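Local coordinates for apoptosis regulator Bcl-2 homolog (Fowlpox virus, PDB 5TZP), which inhibits apoptosis of the infected host cell by sequestering and inactivating several proapoptotic Bcl-2 proteins, among them BAK1 and BAX, at residues I23-I28 and K34-F39. Sequence-based numbering, arbitrary orientation.
Sequences IQNYII and KPRKSF. With SO4 (sulfate ion), chain O; SO4 (sulfate ion), chain L.
Arg36 reaches back from the loop to grip a single oxygen of Asn25 on the helix it has just left. Arginine suits this task because its planar guanidinium offers several donors: NE lies 2.9 Å from Asn25 OD1, and NH2 approaches OD1 side-on to 2.8 Å. Both bonds are bent to just under 150°, as expected when two N-H groups share one acceptor, yet amide and guanidinium are nearly coplanar, 19° apart. Asparagine fits because its amide serves both ways: while OD1 accepts from the loop, ND2 donates to Asn21 O one turn earlier, and the Glu29 carboxylate accepts from Arg36 N, a second tie to the helix. The bend at chi2 (-69°) lays Arg36 CD 3.7 Å from Ile28 CG2, an apolar branch suited to its aliphatic part, and the next, at chi3, swings NE and the guanidinium toward Asn25. That methyl also lies over one guanidinium face. Phe39 covers the opposite face with its flat ring, CD2 3.5 Å above the plane and over the centre. Sandwiched in this way, the cation keeps its in-plane edge for the amide. Farther out, Gln24 NE2 and Lys34 NZ each donate to a sulfate, probably from the crystallisation liquor. In this Bcl-2 fold the contact folds the linker back along helix 14-32; Arg36 and Lys37 touch Tyr46 of helix 43-68, while Ile23 and Ile27 pack against helices 88-105 and 115-136.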
loop_
_atom_site.group_PDB
_atom_site.type_symbol
_atom_site.label_atom_id
_atom_site.label_comp_id
_atom_site.label_asym_id
_atom_site.label_seq_id
_atom_site.Cartn_x
_atom_site.Cartn_y
_atom_site.Cartn_z
ATOM N N ILE A 23 1.930 -7.259 -3.006
ATOM C CA ILE A 23 1.288 -5.975 -3.263
ATOM C C ILE A 23 0.428 -6.035 -4.524
ATOM O O ILE A 23 -0.738 -5.600 -4.539
ATOM C CB ILE A 23 2.368 -4.898 -3.385
ATOM C CG1 ILE A 23 3.090 -4.694 -2.052
ATOM C CG2 ILE A 23 1.717 -3.584 -3.878
ATOM C CD1 ILE A 23 4.397 -3.971 -2.122
ATOM N N GLN A 24 1.000 -6.535 -5.616
ATOM C CA GLN A 24 0.286 -6.534 -6.896
ATOM C C GLN A 24 -0.924 -7.453 -6.861
ATOM O O GLN A 24 -2.003 -7.087 -7.334
ATOM C CB GLN A 24 1.228 -6.899 -8.027
ATOM C CG GLN A 24 0.626 -6.597 -9.402
ATOM C CD GLN A 24 1.578 -6.618 -10.531
ATOM O OE1 GLN A 24 2.723 -7.012 -10.379
ATOM N NE2 GLN A 24 1.112 -6.302 -11.708
ATOM N N ASN A 25 -0.820 -8.637 -6.220
ATOM C CA ASN A 25 -2.009 -9.494 -6.090
ATOM C C ASN A 25 -3.098 -8.796 -5.285
ATOM O O ASN A 25 -4.273 -8.918 -5.651
ATOM C CB ASN A 25 -1.628 -10.862 -5.550
ATOM C CG ASN A 25 -1.200 -11.751 -6.659
ATOM O OD1 ASN A 25 -2.003 -12.136 -7.474
ATOM N ND2 ASN A 25 0.070 -12.111 -6.677
ATOM N N TYR A 26 -2.770 -8.083 -4.191
ATOM C CA TYR A 26 -3.804 -7.371 -3.438
ATOM C C TYR A 26 -4.476 -6.330 -4.331
ATOM O O TYR A 26 -5.707 -6.221 -4.372
ATOM C CB TYR A 26 -3.259 -6.766 -2.136
ATOM C CG TYR A 26 -4.331 -5.941 -1.479
ATOM C CD1 TYR A 26 -5.466 -6.534 -1.002
ATOM C CD2 TYR A 26 -4.283 -4.594 -1.524
ATOM C CE1 TYR A 26 -6.547 -5.765 -0.495
ATOM C CE2 TYR A 26 -5.360 -3.841 -1.045
ATOM C CZ TYR A 26 -6.437 -4.440 -0.576
ATOM O OH TYR A 26 -7.532 -3.702 -0.146
ATOM N N ILE A 27 -3.691 -5.540 -5.069
ATOM C CA ILE A 27 -4.279 -4.483 -5.889
ATOM C C ILE A 27 -5.159 -5.110 -6.969
ATOM O O ILE A 27 -6.268 -4.624 -7.261
ATOM C CB ILE A 27 -3.187 -3.578 -6.460
ATOM C CG1 ILE A 27 -2.585 -2.772 -5.310
ATOM C CG2 ILE A 27 -3.773 -2.622 -7.497
ATOM C CD1 ILE A 27 -1.417 -1.887 -5.671
ATOM N N ILE A 28 -4.747 -6.240 -7.551
ATOM C CA ILE A 28 -5.608 -6.963 -8.505
ATOM C C ILE A 28 -6.918 -7.395 -7.837
ATOM O O ILE A 28 -7.993 -7.226 -8.427
ATOM C CB ILE A 28 -4.816 -8.128 -9.095
ATOM C CG1 ILE A 28 -3.709 -7.594 -10.027
ATOM C CG2 ILE A 28 -5.798 -9.034 -9.875
ATOM C CD1 ILE A 28 -2.724 -8.652 -10.353
ATOM N N LYS A 34 -11.968 -10.509 -7.392
ATOM C CA LYS A 34 -11.682 -11.910 -7.499
ATOM C C LYS A 34 -10.583 -12.275 -6.511
ATOM O O LYS A 34 -9.649 -11.487 -6.286
ATOM C CB LYS A 34 -11.312 -12.368 -8.935
ATOM C CG LYS A 34 -12.430 -12.059 -9.969
ATOM C CD LYS A 34 -12.060 -12.421 -11.413
ATOM C CE LYS A 34 -13.315 -12.149 -12.337
ATOM N NZ LYS A 34 -12.996 -12.167 -13.783
ATOM N N PRO A 35 -10.717 -13.391 -5.809
ATOM C CA PRO A 35 -9.764 -13.742 -4.763
ATOM C C PRO A 35 -8.379 -14.017 -5.328
ATOM O O PRO A 35 -8.218 -14.800 -6.272
ATOM C CB PRO A 35 -10.371 -15.035 -4.165
ATOM C CG PRO A 35 -11.223 -15.560 -5.162
ATOM C CD PRO A 35 -11.813 -14.362 -5.943
ATOM N N ARG A 36 -7.369 -13.379 -4.732
ATOM C CA ARG A 36 -6.009 -13.596 -5.205
ATOM C C ARG A 36 -5.111 -14.258 -4.171
ATOM O O ARG A 36 -3.919 -14.449 -4.438
ATOM C CB ARG A 36 -5.390 -12.269 -5.703
ATOM C CG ARG A 36 -6.114 -11.652 -6.888
ATOM C CD ARG A 36 -6.025 -12.373 -8.202
ATOM N NE ARG A 36 -4.629 -12.497 -8.609
ATOM C CZ ARG A 36 -4.234 -12.970 -9.760
ATOM N NH1 ARG A 36 -5.137 -13.409 -10.637
ATOM N NH2 ARG A 36 -2.949 -13.001 -10.015
ATOM N N LYS A 37 -5.622 -14.623 -2.969
ATOM C CA LYS A 37 -4.785 -15.259 -1.941
ATOM C C LYS A 37 -4.075 -16.516 -2.443
ATOM O O LYS A 37 -2.976 -16.781 -1.969
ATOM C CB LYS A 37 -5.570 -15.514 -0.642
ATOM C CG LYS A 37 -6.491 -16.663 -0.714
ATOM C CD LYS A 37 -7.343 -16.828 0.573
ATOM C CE LYS A 37 -6.586 -17.114 1.764
ATOM N NZ LYS A 37 -7.585 -17.307 2.960
ATOM N N SER A 38 -4.628 -17.257 -3.367
ATOM C CA SER A 38 -3.943 -18.476 -3.811
ATOM C C SER A 38 -2.769 -18.223 -4.733
ATOM O O SER A 38 -1.984 -19.180 -5.016
ATOM C CB SER A 38 -4.965 -19.396 -4.454
ATOM O OG SER A 38 -5.260 -18.954 -5.732
ATOM N N PHE A 39 -2.533 -16.982 -5.106
ATOM C CA PHE A 39 -1.428 -16.663 -5.966
ATOM C C PHE A 39 -0.229 -16.166 -5.219
ATOM O O PHE A 39 0.780 -15.844 -5.843
ATOM C CB PHE A 39 -1.832 -15.652 -7.054
ATOM C CG PHE A 39 -2.892 -16.189 -7.960
ATOM C CD1 PHE A 39 -2.587 -17.090 -8.971
ATOM C CD2 PHE A 39 -4.215 -15.893 -7.765
ATOM C CE1 PHE A 39 -3.557 -17.609 -9.787
ATOM C CE2 PHE A 39 -5.192 -16.400 -8.572
ATOM C CZ PHE A 39 -4.862 -17.280 -9.598
HETATM S S SO4 O . 2.361 -5.816 -15.216
HETATM O O1 SO4 O . 1.622 -4.776 -15.974
HETATM O O2 SO4 O . 2.857 -6.885 -16.141
HETATM O O3 SO4 O . 1.392 -6.333 -14.270
HETATM O O4 SO4 O . 3.522 -5.246 -14.503
HETATM S S SO4 L . -14.882 -13.546 -16.833
HETATM O O1 SO4 L . -14.320 -13.465 -18.186
HETATM O O2 SO4 L . -16.284 -13.834 -17.144
HETATM O O3 SO4 L . -14.346 -14.728 -16.101
HETATM O O4 SO4 L . -14.679 -12.318 -16.035
#